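Local atomic coordinates of putative dihydrodipicolinate synthase (Thermus thermophilus, PDB entry 2PCQ), a protein that is of unsettled function but belongs to the dihydrodipicolinate synthetase family, whose members fold as a TIM barrel of eight parallel strands ringed by helices. Residues R202-L207 with K224-L229; M1-I6 with G191-A196; E50-G55 with E78-E83; P64-L69 with G88-L93. All blocks are in the same frame, centred on the assembly; numbering follows the deposited sequence.

Contact 1: R202-L207 with K224-L229; sequences RAYRAL and KKLFPL
Leu226 drives its CD1 methyl onto one face of the Tyr204 ring, and this is the tight centre of the contact. Leu226 CD1 lies 3.8 Å from the centroid of the Tyr204 ring and only 14° off the ring normal, which meets the geometry of a CH-pi interaction; within the face it is displaced toward the rim, and Tyr204 CE1 is its closest ring atom. Ala203 and Leu207 share the same leucine: Ala203 CB sits 3.8 Å from Leu226 CD2, and Leu207 CD2 approaches Leu226 CD1 more distantly, at 4.2 Å. Leu226 can fill this position because its CG stands anti to the carbonyl carbon (chi1 -62°) and its CB points at the opposite helix.

Away from this knot the contacts are sparse, Leu207 and Leu229 each adding little more than one methyl. The helix axes come no closer than 11.0 Å and run at 140° to one another, and no direct hydrogen bond joins the segments. At the phenol end Leu229 CD2 stands 4.0 Å from Tyr204 OH, close to the ring plane, while Tyr204 OH and Leu226 O are themselves 3.7 Å apart. Water 1 spans that separation in the plane of the ring, 2.7 Å from Tyr204 OH and probably donating to Leu226 O at 2.9 Å. On the outer side Arg205 pairs with Asp33 and Lys225 with Glu279, so the charged groups turn to other parts of the chain. The chemistry therefore implies that helices 201-212 and 216-247 are held here by apolar contact, with a water bridging the tyrosine hydroxyl and the carbonyl just before the kink at Pro228-Leu229.

Contact 2: M1-I6 with G191-A196; sequences MILPPI and GGILAA
Met1, present as selenomethionine, opens the pairing through its carbonyl: Gly192 N donates to Met1 O at 3.0 Å with an N-H...O angle of 148°, and Gly191 CA adds a CA-H...O contact to the same oxygen. Ile2 bridges in parallel with Gly192, and its CD1 bends back to 4.1 Å from Gly192 O. Leu3 N then donates to Gly192 O at 3.1 Å; this bond is straighter, 166°. Gly192 thus bonds through its N and its O to Met1 and Leu3, the residues flanking Ile2, which is the pattern of parallel strands, and here it joins the first strand of the barrel, 2-6, to the last, 191-193, closing the eight-stranded TIM barrel. On the face carrying Leu3 and Ile193, Leu3 CB meets Ile193 CG1 at 4.1 Å. Leu3 O accepts from Leu194 N, but that bond is weak, bent to 126°. Pro4, lacking an N-H, continues the chain with its CA near Leu194 O. Pro5 comes last: its ring lies against the departing backbone, with Pro5 CD 3.1 Å from Leu194 O and Pro5 CG 4.0 Å from Ala195 CB.

Contact 3: E50-G55 with E78-E83; sequences EERARG and EGALLE
The Arg52 guanidinium lies with one face over Ala80, whose CA stands 3.6 Å above the plane and toward its rim, and presents its edge to the Glu83 carboxylate. That edge is used side-on: Arg52 NE donates to Glu83 OE1 at 2.8 Å and Arg52 NH2 to Glu83 OE2 at 2.9 Å, one nitrogen to each oxygen. Both bonds are fairly straight, the one from NH2 reaching 166° at the hydrogen, and both oxygens lie close to the guanidinium plane. Both are met on their syn sides, yet the two flat groups are not coplanar; their planes stand 37° apart, so the nitrogens approach from somewhat outside the carboxylate plane. The paired bonds restrict rotation of both groups in this salt bridge.

Torsions explain the approach. Arg52 extends from CB with CG opposite the backbone N (chi1 -178°) and then bends at chi3, whereas Glu83 is extended beyond CG, and the two side chains cross at about a right angle. Ala53 CB packs against the carboxylate, 3.5 Å from Glu83 CD. Water 2 donates to Glu83 OE1 at 2.7 Å and more weakly to Arg52 O, giving that carboxylate oxygen a further partner. The neighbouring positive charge would probably help keep Glu83 ionised.

Helices 49-57 and 74-87 run nearly parallel here, their local axes 10.3 Å apart, and the bridge joins these two outer helices at the surface of the barrel. Beneath them, Ala80 and Leu81 rest on Leu69 of strand 66-69, Leu81 also reaches helix 107-118, and Tyr38 bonds Arg52 O.

Contact 4: P64-L69 with G88-L93; sequences PFLVGL and GAMALL
Phe65 meets the loop that leads into the next strand, and its ring can be followed outward from CB. The CB points away from residues 88-93, but CG is set between the backbone N and the carbonyl carbon (chi1 65°), which turns the ring back across Ala89. Phe65 CE1 then touches Ala89 CB at 3.8 Å, CE2 of the same ring lies near Gly88 O, and CZ, its tip, reaches Ala89 N at 3.5 Å. Ala89 CA stands over the face of the Phe65 ring, 3.9 Å from the centroid and 21° off the normal, a CH-pi contact. The backbone of Phe65 is engaged as well: Met90 N donates to Phe65 O at 2.9 Å, while water 3 accepts from Phe65 N and donates to Gly88 O.

Beyond it the strands pair in parallel. Val67 N donates to Ala91 O, Leu93 N to Val67 O, and Leu69 N to Leu93 O at 2.8 Å. Val67 CG2 packs on Ala89 CB at 3.6 Å and Leu69 CD1 on Leu92 CD1 at 3.9 Å, on the side covered by helix 74-87, whereas Leu66 and Leu93 face the barrel interior. Gly88, just past the end of that helix, has positive phi and completes a Schellman motif. Strand 66-69, helix 74-87 and strand 91-94 thus form a beta-alpha-beta crossover, the repeating unit of the TIM barrel.

From the N terminus, contact 2 closes the longest loop, from 1-6 to 191-196, and with it the circle of strands. Contacts 3 and 4 both fall within that long loop and cross each other: 50-55, 64-69, 78-83 and 88-93 alternate along the chain. They also touch, Leu81 of contact 3 meeting Leu92 of contact 4 where helix 74-87 covers the strands. Inside the barrel, Leu66 CD1 meets Ile193 and Leu3, joining contact 4 to contact 2. Contact 1 lies further along the chain, between the helix following the last strand and the next long helix; its Tyr204 rests on Leu194 and Ala196, linking it to the barrel seam.

Contact 1: R202-L207 with K224-L229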
loop_
_atom_site.group_PDB
_atom_site.type_symbol
_atom_site.label_atom_id
_atom_site.label_comp_id
_atom_site.label_asym_id
_atom_site.label_seq_id
_atom_site.Cartn_x
_atom_site.Cartn_y
_atom_site.Cartn_z
ATOM N N ARG A 202 9.827 -15.768 -30.949
ATOM C CA ARG A 202 10.416 -17.094 -31.098
ATOM C C ARG A 202 11.164 -17.536 -29.841
ATOM O O ARG A 202 11.217 -18.722 -29.535
ATOM C CB ARG A 202 11.352 -17.138 -32.321
ATOM C CG ARG A 202 10.606 -17.137 -33.663
ATOM C CD ARG A 202 11.546 -17.149 -34.878
ATOM N NE ARG A 202 12.416 -15.977 -34.899
ATOM C CZ ARG A 202 13.659 -15.955 -34.430
ATOM N NH1 ARG A 202 14.199 -17.050 -33.908
ATOM N NH2 ARG A 202 14.356 -14.826 -34.457
ATOM N N ALA A 203 11.723 -16.584 -29.100
ATOM C CA ALA A 203 12.462 -16.923 -27.888
ATOM C C ALA A 203 11.538 -17.449 -26.792
ATOM O O ALA A 203 11.825 -18.469 -26.164
ATOM C CB ALA A 203 13.232 -15.712 -27.387
ATOM N N TYR A 204 10.428 -16.755 -26.560
ATOM C CA TYR A 204 9.489 -17.191 -25.535
ATOM C C TYR A 204 8.848 -18.518 -25.926
ATOM O O TYR A 204 8.522 -19.333 -25.068
ATOM C CB TYR A 204 8.443 -16.099 -25.289
ATOM C CG TYR A 204 9.026 -14.947 -24.495
ATOM C CD1 TYR A 204 9.254 -15.069 -23.122
ATOM C CD2 TYR A 204 9.442 -13.775 -25.129
ATOM C CE1 TYR A 204 9.886 -14.056 -22.401
ATOM C CE2 TYR A 204 10.079 -12.757 -24.417
ATOM C CZ TYR A 204 10.298 -12.907 -23.055
ATOM O OH TYR A 204 10.936 -11.915 -22.352
ATOM N N ARG A 205 8.690 -18.738 -27.227
ATOM C CA ARG A 205 8.126 -19.990 -27.730
ATOM C C ARG A 205 9.112 -21.123 -27.414
ATOM O O ARG A 205 8.724 -22.209 -26.975
ATOM C CB ARG A 205 7.927 -19.901 -29.246
ATOM C CG ARG A 205 7.527 -21.213 -29.906
ATOM C CD ARG A 205 6.051 -21.489 -29.685
ATOM N NE ARG A 205 5.812 -22.683 -28.894
ATOM C CZ ARG A 205 4.604 -23.113 -28.544
ATOM N NH1 ARG A 205 3.522 -22.439 -28.915
ATOM N NH2 ARG A 205 4.478 -24.222 -27.829
ATOM N N ALA A 206 10.393 -20.852 -27.640
ATOM C CA ALA A 206 11.445 -21.829 -27.388
ATOM C C ALA A 206 11.515 -22.177 -25.902
ATOM O O ALA A 206 11.719 -23.335 -25.533
ATOM C CB ALA A 206 12.790 -21.278 -27.864
ATOM N N LEU A 207 11.344 -21.170 -25.052
ATOM C CA LEU A 207 11.388 -21.377 -23.609
ATOM C C LEU A 207 10.231 -22.282 -23.205
ATOM O O LEU A 207 10.402 -23.222 -22.428
ATOM C CB LEU A 207 11.308 -20.027 -22.880
ATOM C CG LEU A 207 11.265 -20.002 -21.347
ATOM C CD1 LEU A 207 12.255 -20.993 -20.763
ATOM C CD2 LEU A 207 11.587 -18.584 -20.873
ATOM N N LYS A 224 16.936 -16.994 -18.044
ATOM C CA LYS A 224 17.917 -16.030 -17.562
ATOM C C LYS A 224 18.293 -15.056 -18.678
ATOM O O LYS A 224 18.444 -13.855 -18.443
ATOM C CB LYS A 224 19.163 -16.764 -17.058
ATOM C CG LYS A 224 18.898 -17.609 -15.819
ATOM C CD LYS A 224 19.971 -18.666 -15.594
ATOM C CE LYS A 224 21.333 -18.052 -15.351
ATOM N NZ LYS A 224 22.364 -19.109 -15.142
ATOM N N LYS A 225 18.436 -15.576 -19.893
ATOM C CA LYS A 225 18.792 -14.749 -21.040
ATOM C C LYS A 225 17.722 -13.704 -21.351
ATOM O O LYS A 225 18.037 -12.565 -21.708
ATOM C CB LYS A 225 19.014 -15.625 -22.274
ATOM C CG LYS A 225 19.342 -14.840 -23.541
ATOM C CD LYS A 225 19.636 -15.771 -24.710
ATOM C CE LYS A 225 20.891 -16.598 -24.460
ATOM N NZ LYS A 225 22.094 -15.735 -24.295
ATOM N N LEU A 226 16.458 -14.093 -21.208
ATOM C CA LEU A 226 15.346 -13.191 -21.497
ATOM C C LEU A 226 14.923 -12.293 -20.328
ATOM O O LEU A 226 14.138 -11.361 -20.511
ATOM C CB LEU A 226 14.134 -14.000 -21.979
ATOM C CG LEU A 226 14.315 -14.804 -23.272
ATOM C CD1 LEU A 226 13.067 -15.644 -23.550
ATOM C CD2 LEU A 226 14.590 -13.847 -24.430
ATOM N N PHE A 227 15.438 -12.561 -19.134
ATOM C CA PHE A 227 15.068 -11.761 -17.970
ATOM C C PHE A 227 15.259 -10.245 -18.143
ATOM O O PHE A 227 14.341 -9.472 -17.881
ATOM C CB PHE A 227 15.839 -12.221 -16.729
ATOM C CG PHE A 227 15.557 -11.388 -15.508
ATOM C CD1 PHE A 227 14.414 -11.616 -14.742
ATOM C CD2 PHE A 227 16.395 -10.329 -15.164
ATOM C CE1 PHE A 227 14.107 -10.797 -13.652
ATOM C CE2 PHE A 227 16.099 -9.502 -14.076
ATOM C CZ PHE A 227 14.953 -9.736 -13.320
ATOM N N PRO A 228 16.457 -9.802 -18.571
ATOM C CA PRO A 228 16.699 -8.364 -18.749
ATOM C C PRO A 228 15.713 -7.694 -19.701
ATOM O O PRO A 228 15.253 -6.580 -19.445
ATOM C CB PRO A 228 18.137 -8.319 -19.268
ATOM C CG PRO A 228 18.762 -9.508 -18.606
ATOM C CD PRO A 228 17.695 -10.566 -18.804
ATOM N N LEU A 229 15.395 -8.376 -20.799
ATOM C CA LEU A 229 14.456 -7.855 -21.787
ATOM C C LEU A 229 13.075 -7.673 -21.160
ATOM O O LEU A 229 12.465 -6.611 -21.276
ATOM C CB LEU A 229 14.340 -8.815 -22.980
ATOM C CG LEU A 229 13.329 -8.417 -24.065
ATOM C CD1 LEU A 229 13.948 -7.351 -24.957
ATOM C CD2 LEU A 229 12.924 -9.633 -24.895
HETATM O O HOH W 1 11.506 -12.138 -19.720
#

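Contact 2: M1-I6 with G191-A196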
loop_
_atom_site.group_PDB
_atom_site.type_symbol
_atom_site.label_atom_id
_atom_site.label_comp_id
_atom_site.label_asym_id
_atom_site.label_seq_id
_atom_site.Cartn_x
_atom_site.Cartn_y
_atom_site.Cartn_z
HETATM N N MSE A 1 0.407 -21.565 -25.276
HETATM C CA MSE A 1 0.705 -20.742 -26.481
HETATM C C MSE A 1 1.415 -19.452 -26.117
HETATM O O MSE A 1 1.548 -19.105 -24.938
HETATM C CB MSE A 1 -0.585 -20.405 -27.224
HETATM C CG MSE A 1 -1.403 -21.613 -27.603
HETATM SE SE MSE A 1 -2.877 -21.079 -28.718
HETATM C CE MSE A 1 -4.093 -20.532 -27.298
ATOM N N ILE A 2 1.865 -18.744 -27.144
ATOM C CA ILE A 2 2.546 -17.469 -26.982
ATOM C C ILE A 2 1.788 -16.452 -27.820
ATOM O O ILE A 2 1.678 -16.604 -29.039
ATOM C CB ILE A 2 4.009 -17.526 -27.503
ATOM C CG1 ILE A 2 4.829 -18.553 -26.705
ATOM C CG2 ILE A 2 4.644 -16.137 -27.426
ATOM C CD1 ILE A 2 4.929 -18.222 -25.213
ATOM N N LEU A 3 1.245 -15.436 -27.158
ATOM C CA LEU A 3 0.507 -14.389 -27.852
ATOM C C LEU A 3 1.011 -13.026 -27.421
ATOM O O LEU A 3 1.274 -12.792 -26.247
ATOM C CB LEU A 3 -0.995 -14.459 -27.553
ATOM C CG LEU A 3 -1.780 -15.681 -28.018
ATOM C CD1 LEU A 3 -1.593 -16.832 -27.037
ATOM C CD2 LEU A 3 -3.248 -15.309 -28.121
ATOM N N PRO A 4 1.171 -12.102 -28.375
ATOM C CA PRO A 4 1.647 -10.789 -27.960
ATOM C C PRO A 4 0.510 -9.774 -27.883
ATOM O O PRO A 4 -0.443 -9.836 -28.661
ATOM C CB PRO A 4 2.630 -10.431 -29.060
ATOM C CG PRO A 4 1.896 -10.929 -30.284
ATOM C CD PRO A 4 1.368 -12.294 -29.827
ATOM N N PRO A 5 0.576 -8.853 -26.913
ATOM C CA PRO A 5 -0.467 -7.833 -26.796
ATOM C C PRO A 5 0.031 -6.720 -27.723
ATOM O O PRO A 5 0.842 -5.883 -27.321
ATOM C CB PRO A 5 -0.405 -7.443 -25.320
ATOM C CG PRO A 5 1.050 -7.600 -24.998
ATOM C CD PRO A 5 1.400 -8.909 -25.691
ATOM N N ILE A 6 -0.427 -6.720 -28.971
ATOM C CA ILE A 6 0.044 -5.712 -29.909
ATOM C C ILE A 6 -0.396 -4.295 -29.565
ATOM O O ILE A 6 -1.532 -4.057 -29.157
ATOM C CB ILE A 6 -0.383 -6.024 -31.368
ATOM C CG1 ILE A 6 -1.901 -5.934 -31.518
ATOM C CG2 ILE A 6 0.111 -7.411 -31.765
ATOM C CD1 ILE A 6 -2.358 -5.988 -32.964
ATOM N N GLY A 191 0.491 -20.885 -20.953
ATOM C CA GLY A 191 1.401 -20.129 -21.787
ATOM C C GLY A 191 1.514 -18.692 -21.335
ATOM O O GLY A 191 1.209 -18.366 -20.186
ATOM N N GLY A 192 1.948 -17.828 -22.246
ATOM C CA GLY A 192 2.095 -16.432 -21.903
ATOM C C GLY A 192 1.639 -15.463 -22.974
ATOM O O GLY A 192 1.822 -15.693 -24.174
ATOM N N ILE A 193 1.004 -14.388 -22.525
ATOM C CA ILE A 193 0.544 -13.319 -23.401
ATOM C C ILE A 193 1.445 -12.202 -22.896
ATOM O O ILE A 193 1.133 -11.511 -21.925
ATOM C CB ILE A 193 -0.948 -13.014 -23.175
ATOM C CG1 ILE A 193 -1.773 -14.255 -23.539
ATOM C CG2 ILE A 193 -1.375 -11.817 -24.023
ATOM C CD1 ILE A 193 -3.277 -14.090 -23.385
ATOM N N LEU A 194 2.588 -12.063 -23.561
ATOM C CA LEU A 194 3.622 -11.130 -23.145
ATOM C C LEU A 194 3.975 -10.014 -24.107
ATOM O O LEU A 194 4.166 -10.246 -25.299
ATOM C CB LEU A 194 4.891 -11.932 -22.855
ATOM C CG LEU A 194 4.710 -13.220 -22.048
ATOM C CD1 LEU A 194 5.952 -14.099 -22.164
ATOM C CD2 LEU A 194 4.443 -12.861 -20.595
ATOM N N ALA A 195 4.095 -8.806 -23.568
ATOM C CA ALA A 195 4.472 -7.647 -24.361
ATOM C C ALA A 195 5.832 -7.922 -25.001
ATOM O O ALA A 195 6.097 -7.495 -26.121
ATOM C CB ALA A 195 4.552 -6.406 -23.470
ATOM N N ALA A 196 6.688 -8.643 -24.284
ATOM C CA ALA A 196 8.020 -8.968 -24.781
ATOM C C ALA A 196 7.961 -9.886 -25.999
ATOM O O ALA A 196 8.927 -9.986 -26.754
ATOM C CB ALA A 196 8.853 -9.612 -23.675
#

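Contact 3: E50-G55 with E78-E83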
loop_
_atom_site.group_PDB
_atom_site.type_symbol
_atom_site.label_atom_id
_atom_site.label_comp_id
_atom_site.label_asym_id
_atom_site.label_seq_id
_atom_site.Cartn_x
_atom_site.Cartn_y
_atom_site.Cartn_z
ATOM N N GLU A 50 -15.900 4.958 -30.746
ATOM C CA GLU A 50 -15.860 5.045 -32.205
ATOM C C GLU A 50 -14.504 4.585 -32.743
ATOM O O GLU A 50 -14.440 3.794 -33.685
ATOM C CB GLU A 50 -16.151 6.488 -32.636
ATOM C CG GLU A 50 -16.345 6.705 -34.133
ATOM C CD GLU A 50 -15.037 6.760 -34.899
ATOM O OE1 GLU A 50 -14.120 7.482 -34.451
ATOM O OE2 GLU A 50 -14.930 6.095 -35.954
ATOM N N GLU A 51 -13.424 5.079 -32.142
ATOM C CA GLU A 51 -12.078 4.705 -32.565
ATOM C C GLU A 51 -11.843 3.222 -32.277
ATOM O O GLU A 51 -11.213 2.518 -33.066
ATOM C CB GLU A 51 -11.039 5.567 -31.838
ATOM C CG GLU A 51 -11.247 7.065 -32.052
ATOM C CD GLU A 51 -10.330 7.928 -31.204
ATOM O OE1 GLU A 51 -10.176 7.628 -30.001
ATOM O OE2 GLU A 51 -9.775 8.917 -31.736
ATOM N N ARG A 52 -12.371 2.753 -31.149
ATOM C CA ARG A 52 -12.244 1.356 -30.743
ATOM C C ARG A 52 -12.811 0.435 -31.826
ATOM O O ARG A 52 -12.177 -0.544 -32.217
ATOM C CB ARG A 52 -13.001 1.126 -29.430
ATOM C CG ARG A 52 -12.916 -0.286 -28.863
ATOM C CD ARG A 52 -13.937 -0.467 -27.744
ATOM N NE ARG A 52 -15.299 -0.368 -28.262
ATOM C CZ ARG A 52 -16.334 0.130 -27.590
ATOM N NH1 ARG A 52 -16.182 0.588 -26.355
ATOM N NH2 ARG A 52 -17.530 0.169 -28.160
ATOM N N ALA A 53 -14.011 0.751 -32.301
ATOM C CA ALA A 53 -14.667 -0.045 -33.334
ATOM C C ALA A 53 -13.927 0.083 -34.663
ATOM O O ALA A 53 -13.754 -0.896 -35.387
ATOM C CB ALA A 53 -16.118 0.408 -33.501
ATOM N N ARG A 54 -13.489 1.297 -34.973
ATOM C CA ARG A 54 -12.775 1.560 -36.216
ATOM C C ARG A 54 -11.451 0.794 -36.253
ATOM O O ARG A 54 -11.107 0.169 -37.257
ATOM C CB ARG A 54 -12.514 3.063 -36.340
ATOM C CG ARG A 54 -12.332 3.561 -37.759
ATOM C CD ARG A 54 -12.364 5.084 -37.786
ATOM N NE ARG A 54 -11.140 5.671 -37.248
ATOM C CZ ARG A 54 -11.102 6.784 -36.525
ATOM N NH1 ARG A 54 -12.222 7.433 -36.242
ATOM N NH2 ARG A 54 -9.943 7.255 -36.090
ATOM N N GLY A 55 -10.714 0.842 -35.148
ATOM C CA GLY A 55 -9.442 0.152 -35.081
ATOM C C GLY A 55 -9.546 -1.341 -35.326
ATOM O O GLY A 55 -8.742 -1.911 -36.063
ATOM N N GLU A 78 -21.387 -3.519 -23.572
ATOM C CA GLU A 78 -22.193 -4.117 -24.631
ATOM C C GLU A 78 -21.673 -3.865 -26.047
ATOM O O GLU A 78 -21.523 -4.804 -26.826
ATOM C CB GLU A 78 -23.651 -3.658 -24.499
ATOM C CG GLU A 78 -24.210 -2.894 -25.685
ATOM C CD GLU A 78 -25.707 -2.678 -25.577
ATOM O OE1 GLU A 78 -26.281 -2.013 -26.465
ATOM O OE2 GLU A 78 -26.312 -3.179 -24.604
ATOM N N GLY A 79 -21.390 -2.610 -26.374
ATOM C CA GLY A 79 -20.891 -2.297 -27.703
ATOM C C GLY A 79 -19.540 -2.930 -27.991
ATOM O O GLY A 79 -19.301 -3.446 -29.085
ATOM N N ALA A 80 -18.650 -2.889 -27.007
ATOM C CA ALA A 80 -17.322 -3.462 -27.158
ATOM C C ALA A 80 -17.433 -4.951 -27.454
ATOM O O ALA A 80 -16.727 -5.473 -28.316
ATOM C CB ALA A 80 -16.506 -3.237 -25.891
ATOM N N LEU A 81 -18.323 -5.632 -26.741
ATOM C CA LEU A 81 -18.513 -7.063 -26.935
ATOM C C LEU A 81 -19.082 -7.362 -28.322
ATOM O O LEU A 81 -18.592 -8.253 -29.012
ATOM C CB LEU A 81 -19.432 -7.628 -25.845
ATOM C CG LEU A 81 -19.645 -9.148 -25.815
ATOM C CD1 LEU A 81 -20.088 -9.578 -24.427
ATOM C CD2 LEU A 81 -20.671 -9.553 -26.865
ATOM N N LEU A 82 -20.103 -6.611 -28.737
ATOM C CA LEU A 82 -20.714 -6.827 -30.049
ATOM C C LEU A 82 -19.690 -6.651 -31.163
ATOM O O LEU A 82 -19.681 -7.407 -32.132
ATOM C CB LEU A 82 -21.878 -5.855 -30.274
ATOM C CG LEU A 82 -23.101 -6.019 -29.366
ATOM C CD1 LEU A 82 -24.156 -4.988 -29.742
ATOM C CD2 LEU A 82 -23.660 -7.428 -29.500
ATOM N N GLU A 83 -18.833 -5.646 -31.014
ATOM C CA GLU A 83 -17.791 -5.359 -31.991
ATOM C C GLU A 83 -16.786 -6.506 -32.076
ATOM O O GLU A 83 -16.410 -6.931 -33.167
ATOM C CB GLU A 83 -17.079 -4.058 -31.610
ATOM C CG GLU A 83 -17.918 -2.809 -31.862
ATOM C CD GLU A 83 -17.494 -1.621 -31.014
ATOM O OE1 GLU A 83 -16.322 -1.575 -30.584
ATOM O OE2 GLU A 83 -18.336 -0.724 -30.788
HETATM O O HOH W 2 -13.979 -2.806 -31.233
#

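Contact 4: P64-L69 with G88-L93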
loop_
_atom_site.group_PDB
_atom_site.type_symbol
_atom_site.label_atom_id
_atom_site.label_comp_id
_atom_site.label_asym_id
_atom_site.label_seq_id
_atom_site.Cartn_x
_atom_site.Cartn_y
_atom_site.Cartn_z
ATOM N N PRO A 64 -6.666 -17.383 -34.688
ATOM C CA PRO A 64 -7.622 -17.063 -33.620
ATOM C C PRO A 64 -7.037 -15.964 -32.737
ATOM O O PRO A 64 -5.901 -16.069 -32.281
ATOM C CB PRO A 64 -7.763 -18.388 -32.874
ATOM C CG PRO A 64 -7.584 -19.404 -33.972
ATOM C CD PRO A 64 -6.416 -18.835 -34.758
ATOM N N PHE A 65 -7.810 -14.912 -32.494
ATOM C CA PHE A 65 -7.323 -13.806 -31.686
ATOM C C PHE A 65 -8.231 -13.462 -30.518
ATOM O O PHE A 65 -9.394 -13.873 -30.466
ATOM C CB PHE A 65 -7.124 -12.568 -32.564
ATOM C CG PHE A 65 -8.399 -12.017 -33.147
ATOM C CD1 PHE A 65 -8.986 -10.871 -32.615
ATOM C CD2 PHE A 65 -8.998 -12.627 -34.245
ATOM C CE1 PHE A 65 -10.150 -10.337 -33.171
ATOM C CE2 PHE A 65 -10.163 -12.103 -34.810
ATOM C CZ PHE A 65 -10.740 -10.955 -34.273
ATOM N N LEU A 66 -7.675 -12.704 -29.579
ATOM C CA LEU A 66 -8.401 -12.271 -28.399
ATOM C C LEU A 66 -8.541 -10.761 -28.452
ATOM O O LEU A 66 -7.713 -10.070 -29.046
ATOM C CB LEU A 66 -7.635 -12.655 -27.131
ATOM C CG LEU A 66 -7.326 -14.131 -26.875
ATOM C CD1 LEU A 66 -6.398 -14.246 -25.670
ATOM C CD2 LEU A 66 -8.622 -14.898 -26.636
ATOM N N VAL A 67 -9.600 -10.250 -27.838
ATOM C CA VAL A 67 -9.813 -8.812 -27.790
ATOM C C VAL A 67 -10.013 -8.402 -26.339
ATOM O O VAL A 67 -10.859 -8.960 -25.638
ATOM C CB VAL A 67 -11.047 -8.387 -28.607
ATOM C CG1 VAL A 67 -11.239 -6.875 -28.505
ATOM C CG2 VAL A 67 -10.870 -8.795 -30.061
ATOM N N GLY A 68 -9.223 -7.437 -25.888
ATOM C CA GLY A 68 -9.351 -6.974 -24.520
ATOM C C GLY A 68 -10.568 -6.079 -24.386
ATOM O O GLY A 68 -10.839 -5.267 -25.271
ATOM N N LEU A 69 -11.315 -6.234 -23.295
ATOM C CA LEU A 69 -12.493 -5.412 -23.061
ATOM C C LEU A 69 -12.347 -4.774 -21.687
ATOM O O LEU A 69 -12.432 -5.447 -20.654
ATOM C CB LEU A 69 -13.773 -6.253 -23.135
ATOM C CG LEU A 69 -15.083 -5.458 -23.175
ATOM C CD1 LEU A 69 -16.177 -6.316 -23.780
ATOM C CD2 LEU A 69 -15.461 -4.996 -21.784
ATOM N N GLY A 88 -14.999 -11.598 -35.166
ATOM C CA GLY A 88 -14.631 -13.000 -35.173
ATOM C C GLY A 88 -13.675 -13.380 -34.057
ATOM O O GLY A 88 -12.996 -14.405 -34.134
ATOM N N ALA A 89 -13.623 -12.564 -33.007
ATOM C CA ALA A 89 -12.730 -12.839 -31.885
ATOM C C ALA A 89 -13.070 -14.167 -31.227
ATOM O O ALA A 89 -14.239 -14.490 -31.036
ATOM C CB ALA A 89 -12.810 -11.709 -30.856
HETATM N N MSE A 90 -12.033 -14.920 -30.876
HETATM C CA MSE A 90 -12.172 -16.217 -30.222
HETATM C C MSE A 90 -12.732 -16.046 -28.808
HETATM O O MSE A 90 -13.508 -16.874 -28.328
HETATM C CB MSE A 90 -10.804 -16.903 -30.195
HETATM C CG MSE A 90 -10.558 -17.797 -29.010
HETATM SE SE MSE A 90 -8.811 -18.579 -29.167
HETATM C CE MSE A 90 -7.765 -16.934 -28.914
ATOM N N ALA A 91 -12.344 -14.960 -28.150
ATOM C CA ALA A 91 -12.819 -14.684 -26.800
ATOM C C ALA A 91 -12.404 -13.289 -26.361
ATOM O O ALA A 91 -11.579 -12.638 -27.006
ATOM C CB ALA A 91 -12.276 -15.723 -25.821
ATOM N N LEU A 92 -12.989 -12.836 -25.260
ATOM C CA LEU A 92 -12.677 -11.528 -24.702
ATOM C C LEU A 92 -11.712 -11.720 -23.540
ATOM O O LEU A 92 -11.588 -12.818 -22.998
ATOM C CB LEU A 92 -13.945 -10.860 -24.165
ATOM C CG LEU A 92 -15.110 -10.589 -25.113
ATOM C CD1 LEU A 92 -16.337 -10.223 -24.297
ATOM C CD2 LEU A 92 -14.747 -9.469 -26.079
ATOM N N LEU A 93 -11.022 -10.646 -23.183
ATOM C CA LEU A 93 -10.115 -10.639 -22.045
ATOM C C LEU A 93 -10.630 -9.409 -21.312
ATOM O O LEU A 93 -10.251 -8.283 -21.626
ATOM C CB LEU A 93 -8.663 -10.449 -22.497
ATOM C CG LEU A 93 -7.730 -11.601 -22.103
ATOM C CD1 LEU A 93 -6.327 -11.357 -22.640
ATOM C CD2 LEU A 93 -7.699 -11.730 -20.595
HETATM O O HOH W 3 -10.548 -15.617 -33.516
#